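Local coordinates for protein Sqt1 (Chaetomium thermophilum, PDB 4ZOY) that probably acts as a dedicated WD40-repeat chaperone that captures a nascent ribosomal protein during its synthesis, in ribosome biogenesis, at residues Trp445-Gly459 and Ile469-Ala483. Numbering follows the deposited sequence.
Sequences WKGHRSGQEGGGVLG and IVTVGDDAVVLVFEA
H448 lies buried against one side of the hairpin of strands 469-473 and 478-482, held at its two ring nitrogens by T471 and D475. ND1 gives its hydrogen to the syn lone pair of D475 OD1 (3.0 Å), almost in the ring plane, while NE2 and T471 OG1 share a short, nearly straight hydrogen bond of 2.6 Å. With both ends tied, the imidazole can hardly turn, and L479 CD1 packs over one of its faces. T471 OG1 sits between its backbone N and carbonyl carbon (chi1 60°), where it also accepts from L479 N. The other D475 oxygen, OD2, takes the backbone N of R449 at 2.9 Å, met on the anti side and out of the carboxylate plane. G447 passes so close to L479 that a beta carbon would clash with CD1. W445 packs as tightly: its CB lies over the centre of the F481 ring, I469 CD1 sits on the six-membered ring (3.5 Å from CZ3), and NE1 reaches E482 O at 3.0 Å. Replacing W445 by alanine would keep CB over F481 but would probably leave E482 O without this donor and open a gap under I469 CD1. V457 faces G473 in an antiparallel non-hydrogen-bonded pair; the register then shifts by one, L458 and G459 both facing V472 in a classic beta bulge. The solvent side is looser: the R449 guanidinium lays one face over D475 CB, 3.5 Å from NH1, and grips E453 O side-on with NE and NH2, while a water links G455 O to D474 OD2; D474 OD1 is hydrogen-bonded to S17 OG. The network, with D475 in the type I turn G473–A476, is consistent with the Asp-His-Ser/Thr-Trp tetrad of WD40 blades, H448 from the Gly-His pair and F481 at the usual Trp place, W445 bringing in the preceding blade's outer strand in this beta-propeller.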
loop_
_atom_site.group_PDB
_atom_site.type_symbol
_atom_site.label_atom_id
_atom_site.label_comp_id
_atom_site.label_asym_id
_atom_site.label_seq_id
_atom_site.Cartn_x
_atom_site.Cartn_y
_atom_site.Cartn_z
ATOM N N TRP A 445 12.586 -10.935 -10.729
ATOM C CA TRP A 445 11.552 -11.809 -11.253
ATOM C C TRP A 445 10.918 -11.181 -12.469
ATOM O O TRP A 445 10.316 -10.099 -12.380
ATOM C CB TRP A 445 10.480 -12.081 -10.205
ATOM C CG TRP A 445 10.942 -12.856 -9.006
ATOM C CD1 TRP A 445 11.004 -14.212 -8.886
ATOM C CD2 TRP A 445 11.333 -12.315 -7.737
ATOM N NE1 TRP A 445 11.436 -14.556 -7.622
ATOM C CE2 TRP A 445 11.641 -13.409 -6.899
ATOM C CE3 TRP A 445 11.465 -11.017 -7.229
ATOM C CZ2 TRP A 445 12.069 -13.248 -5.586
ATOM C CZ3 TRP A 445 11.900 -10.858 -5.904
ATOM C CH2 TRP A 445 12.195 -11.971 -5.110
ATOM N N LYS A 446 11.019 -11.883 -13.598
ATOM C CA LYS A 446 10.508 -11.375 -14.867
ATOM C C LYS A 446 9.303 -12.189 -15.314
ATOM O O LYS A 446 9.109 -13.312 -14.861
ATOM C CB LYS A 446 11.613 -11.410 -15.924
ATOM C CG LYS A 446 12.825 -10.574 -15.556
ATOM C CD LYS A 446 13.910 -10.656 -16.628
ATOM C CE LYS A 446 15.088 -9.758 -16.282
ATOM N NZ LYS A 446 16.178 -9.867 -17.290
ATOM N N GLY A 447 8.477 -11.609 -16.182
ATOM C CA GLY A 447 7.313 -12.316 -16.679
ATOM C C GLY A 447 6.233 -11.382 -17.170
ATOM O O GLY A 447 5.491 -11.707 -18.104
ATOM N N HIS A 448 6.104 -10.227 -16.527
ATOM C CA HIS A 448 5.174 -9.220 -17.016
ATOM C C HIS A 448 5.763 -8.548 -18.239
ATOM O O HIS A 448 6.974 -8.506 -18.408
ATOM C CB HIS A 448 4.867 -8.157 -15.951
ATOM C CG HIS A 448 3.935 -8.626 -14.877
ATOM N ND1 HIS A 448 2.569 -8.641 -15.033
ATOM C CD2 HIS A 448 4.183 -9.075 -13.623
ATOM C CE1 HIS A 448 2.008 -9.106 -13.924
ATOM N NE2 HIS A 448 2.966 -9.364 -13.055
ATOM N N ARG A 449 4.895 -8.006 -19.084
ATOM C CA ARG A 449 5.364 -7.102 -20.113
ATOM C C ARG A 449 5.817 -5.800 -19.468
ATOM O O ARG A 449 5.324 -5.414 -18.394
ATOM C CB ARG A 449 4.265 -6.838 -21.153
ATOM C CG ARG A 449 4.085 -7.989 -22.149
ATOM C CD ARG A 449 2.586 -8.279 -22.406
ATOM N NE ARG A 449 1.924 -7.142 -22.996
ATOM C CZ ARG A 449 0.610 -6.936 -23.079
ATOM N NH1 ARG A 449 -0.301 -7.791 -22.608
ATOM N NH2 ARG A 449 0.216 -5.830 -23.661
ATOM N N SER A 450 6.757 -5.125 -20.119
ATOM C CA SER A 450 7.143 -3.774 -19.733
ATOM C C SER A 450 6.049 -2.786 -20.111
ATOM O O SER A 450 5.172 -3.105 -20.916
ATOM C CB SER A 450 8.447 -3.375 -20.417
ATOM O OG SER A 450 8.218 -3.187 -21.813
ATOM N N GLY A 451 6.101 -1.581 -19.549
ATOM C CA GLY A 451 5.165 -0.539 -19.934
ATOM C C GLY A 451 5.217 -0.229 -21.424
ATOM O O GLY A 451 4.186 0.017 -22.048
ATOM N N GLN A 452 6.422 -0.263 -21.986
ATOM C CA GLN A 452 6.630 0.009 -23.411
ATOM C C GLN A 452 5.895 -0.994 -24.304
ATOM O O GLN A 452 5.617 -0.711 -25.479
ATOM C CB GLN A 452 8.125 -0.001 -23.747
ATOM C CG GLN A 452 8.919 1.200 -23.229
ATOM C CD GLN A 452 9.231 1.141 -21.733
ATOM O OE1 GLN A 452 9.035 0.117 -21.073
ATOM N NE2 GLN A 452 9.733 2.252 -21.197
ATOM N N GLU A 453 5.582 -2.161 -23.749
ATOM C CA GLU A 453 4.858 -3.203 -24.471
ATOM C C GLU A 453 3.425 -3.378 -23.969
ATOM O O GLU A 453 2.753 -4.359 -24.296
ATOM C CB GLU A 453 5.610 -4.534 -24.373
ATOM C CG GLU A 453 7.024 -4.497 -24.947
ATOM C CD GLU A 453 7.058 -4.146 -26.427
ATOM O OE1 GLU A 453 6.084 -4.459 -27.148
ATOM O OE2 GLU A 453 8.061 -3.544 -26.866
ATOM N N GLY A 454 2.948 -2.430 -23.165
ATOM C CA GLY A 454 1.573 -2.467 -22.703
ATOM C C GLY A 454 1.380 -3.132 -21.353
ATOM O O GLY A 454 0.259 -3.488 -21.002
ATOM N N GLY A 455 2.473 -3.293 -20.606
ATOM C CA GLY A 455 2.426 -3.905 -19.285
ATOM C C GLY A 455 2.859 -2.975 -18.165
ATOM O O GLY A 455 2.510 -1.793 -18.139
ATOM N N GLY A 456 3.639 -3.530 -17.242
ATOM C CA GLY A 456 4.042 -2.822 -16.028
ATOM C C GLY A 456 3.429 -3.491 -14.805
ATOM O O GLY A 456 2.271 -3.922 -14.830
ATOM N N VAL A 457 4.201 -3.572 -13.718
ATOM C CA VAL A 457 3.683 -4.183 -12.495
ATOM C C VAL A 457 3.054 -3.122 -11.603
ATOM O O VAL A 457 3.739 -2.194 -11.175
ATOM C CB VAL A 457 4.776 -4.914 -11.708
ATOM C CG1 VAL A 457 4.158 -5.703 -10.564
ATOM C CG2 VAL A 457 5.578 -5.828 -12.642
ATOM N N LEU A 458 1.751 -3.256 -11.363
ATOM C CA LEU A 458 0.987 -2.234 -10.633
ATOM C C LEU A 458 0.907 -2.488 -9.130
ATOM O O LEU A 458 0.542 -1.594 -8.377
ATOM C CB LEU A 458 -0.431 -2.126 -11.208
ATOM C CG LEU A 458 -0.497 -1.719 -12.682
ATOM C CD1 LEU A 458 -1.940 -1.696 -13.172
ATOM C CD2 LEU A 458 0.188 -0.369 -12.932
ATOM N N GLY A 459 1.240 -3.696 -8.690
ATOM C CA GLY A 459 1.180 -3.998 -7.271
ATOM C C GLY A 459 1.652 -5.403 -7.004
ATOM O O GLY A 459 1.874 -6.191 -7.939
ATOM N N ILE A 469 5.533 -14.308 -3.956
ATOM C CA ILE A 469 5.116 -12.976 -4.392
ATOM C C ILE A 469 4.021 -13.125 -5.426
ATOM O O ILE A 469 4.168 -13.886 -6.381
ATOM C CB ILE A 469 6.299 -12.180 -4.980
ATOM C CG1 ILE A 469 7.433 -12.075 -3.951
ATOM C CG2 ILE A 469 5.858 -10.804 -5.473
ATOM C CD1 ILE A 469 8.699 -11.452 -4.495
ATOM N N VAL A 470 2.903 -12.440 -5.216
ATOM C CA VAL A 470 1.837 -12.411 -6.212
ATOM C C VAL A 470 1.706 -10.998 -6.727
ATOM O O VAL A 470 1.632 -10.049 -5.950
ATOM C CB VAL A 470 0.494 -12.900 -5.644
ATOM C CG1 VAL A 470 -0.542 -13.017 -6.770
ATOM C CG2 VAL A 470 0.675 -14.250 -4.941
ATOM N N THR A 471 1.699 -10.865 -8.049
ATOM C CA THR A 471 1.729 -9.565 -8.717
ATOM C C THR A 471 0.450 -9.269 -9.475
ATOM O O THR A 471 -0.287 -10.181 -9.861
ATOM C CB THR A 471 2.873 -9.477 -9.714
ATOM O OG1 THR A 471 2.703 -10.508 -10.702
ATOM C CG2 THR A 471 4.217 -9.644 -9.020
ATOM N N VAL A 472 0.201 -7.987 -9.706
ATOM C CA VAL A 472 -0.886 -7.573 -10.591
ATOM C C VAL A 472 -0.307 -6.621 -11.630
ATOM O O VAL A 472 0.492 -5.722 -11.323
ATOM C CB VAL A 472 -2.067 -6.922 -9.819
ATOM C CG1 VAL A 472 -2.763 -7.952 -8.947
ATOM C CG2 VAL A 472 -1.612 -5.713 -8.982
ATOM N N GLY A 473 -0.667 -6.851 -12.892
ATOM C CA GLY A 473 -0.082 -6.079 -13.976
ATOM C C GLY A 473 -1.047 -5.269 -14.830
ATOM O O GLY A 473 -2.238 -5.580 -14.950
ATOM N N ASP A 474 -0.508 -4.238 -15.469
ATOM C CA ASP A 474 -1.304 -3.439 -16.391
ATOM C C ASP A 474 -1.560 -4.223 -17.671
ATOM O O ASP A 474 -2.420 -3.830 -18.467
ATOM C CB ASP A 474 -0.607 -2.121 -16.715
ATOM C CG ASP A 474 -1.569 -1.068 -17.222
ATOM O OD1 ASP A 474 -2.658 -0.924 -16.637
ATOM O OD2 ASP A 474 -1.223 -0.375 -18.203
ATOM N N ASP A 475 -0.809 -5.313 -17.846
ATOM C CA ASP A 475 -0.993 -6.241 -18.968
ATOM C C ASP A 475 -2.076 -7.292 -18.699
ATOM O O ASP A 475 -2.158 -8.290 -19.415
ATOM C CB ASP A 475 0.344 -6.924 -19.312
ATOM C CG ASP A 475 1.046 -7.544 -18.106
ATOM O OD1 ASP A 475 0.568 -7.403 -16.959
ATOM O OD2 ASP A 475 2.101 -8.180 -18.319
ATOM N N ALA A 476 -2.879 -7.077 -17.654
ATOM C CA ALA A 476 -4.067 -7.884 -17.339
ATOM C C ALA A 476 -3.731 -9.284 -16.860
ATOM O O ALA A 476 -4.564 -10.193 -16.945
ATOM C CB ALA A 476 -5.027 -7.963 -18.560
ATOM N N VAL A 477 -2.522 -9.454 -16.332
ATOM C CA VAL A 477 -2.098 -10.754 -15.832
ATOM C C VAL A 477 -1.699 -10.644 -14.363
ATOM O O VAL A 477 -1.253 -9.587 -13.906
ATOM C CB VAL A 477 -0.919 -11.320 -16.650
ATOM C CG1 VAL A 477 -0.749 -12.815 -16.390
ATOM C CG2 VAL A 477 -1.132 -11.075 -18.142
ATOM N N VAL A 478 -1.905 -11.749 -13.659
ATOM C CA VAL A 478 -1.498 -11.962 -12.269
ATOM C C VAL A 478 -0.459 -13.069 -12.272
ATOM O O VAL A 478 -0.718 -14.146 -12.818
ATOM C CB VAL A 478 -2.694 -12.364 -11.399
ATOM C CG1 VAL A 478 -2.264 -12.695 -9.971
ATOM C CG2 VAL A 478 -3.778 -11.267 -11.412
ATOM N N LEU A 479 0.717 -12.820 -11.694
ATOM C CA LEU A 479 1.786 -13.822 -11.684
ATOM C C LEU A 479 2.163 -14.224 -10.263
ATOM O O LEU A 479 1.966 -13.458 -9.318
ATOM C CB LEU A 479 3.035 -13.320 -12.418
ATOM C CG LEU A 479 2.885 -13.023 -13.913
ATOM C CD1 LEU A 479 4.198 -12.592 -14.526
ATOM C CD2 LEU A 479 2.335 -14.272 -14.623
ATOM N N VAL A 480 2.685 -15.438 -10.117
ATOM C CA VAL A 480 3.176 -15.933 -8.834
ATOM C C VAL A 480 4.653 -16.243 -8.968
ATOM O O VAL A 480 5.054 -16.951 -9.895
ATOM C CB VAL A 480 2.432 -17.195 -8.375
ATOM C CG1 VAL A 480 2.972 -17.650 -7.018
ATOM C CG2 VAL A 480 0.933 -16.939 -8.296
ATOM N N PHE A 481 5.459 -15.707 -8.053
ATOM C CA PHE A 481 6.897 -15.918 -8.040
ATOM C C PHE A 481 7.323 -16.529 -6.705
ATOM O O PHE A 481 6.644 -16.339 -5.695
ATOM C CB PHE A 481 7.646 -14.597 -8.244
ATOM C CG PHE A 481 7.383 -13.925 -9.568
ATOM C CD1 PHE A 481 7.873 -14.468 -10.745
ATOM C CD2 PHE A 481 6.700 -12.725 -9.632
ATOM C CE1 PHE A 481 7.660 -13.835 -11.962
ATOM C CE2 PHE A 481 6.485 -12.085 -10.847
ATOM C CZ PHE A 481 6.964 -12.641 -12.016
ATOM N N GLU A 482 8.449 -17.238 -6.695
ATOM C CA GLU A 482 8.981 -17.756 -5.436
ATOM C C GLU A 482 10.428 -17.343 -5.243
ATOM O O GLU A 482 11.180 -17.203 -6.199
ATOM C CB GLU A 482 8.853 -19.281 -5.371
ATOM C CG GLU A 482 9.653 -20.017 -6.413
ATOM C CD GLU A 482 9.477 -21.524 -6.319
ATOM O OE1 GLU A 482 8.672 -21.983 -5.475
ATOM O OE2 GLU A 482 10.138 -22.243 -7.097
ATOM N N ALA A 483 10.811 -17.140 -3.981
ATOM C CA ALA A 483 12.177 -16.744 -3.655
ATOM C C ALA A 483 13.111 -17.958 -3.535
ATOM O O ALA A 483 14.314 -17.827 -3.742
ATOM C CB ALA A 483 12.201 -15.920 -2.354
HETATM O O HOH W 1 0.828 -0.281 -19.773
#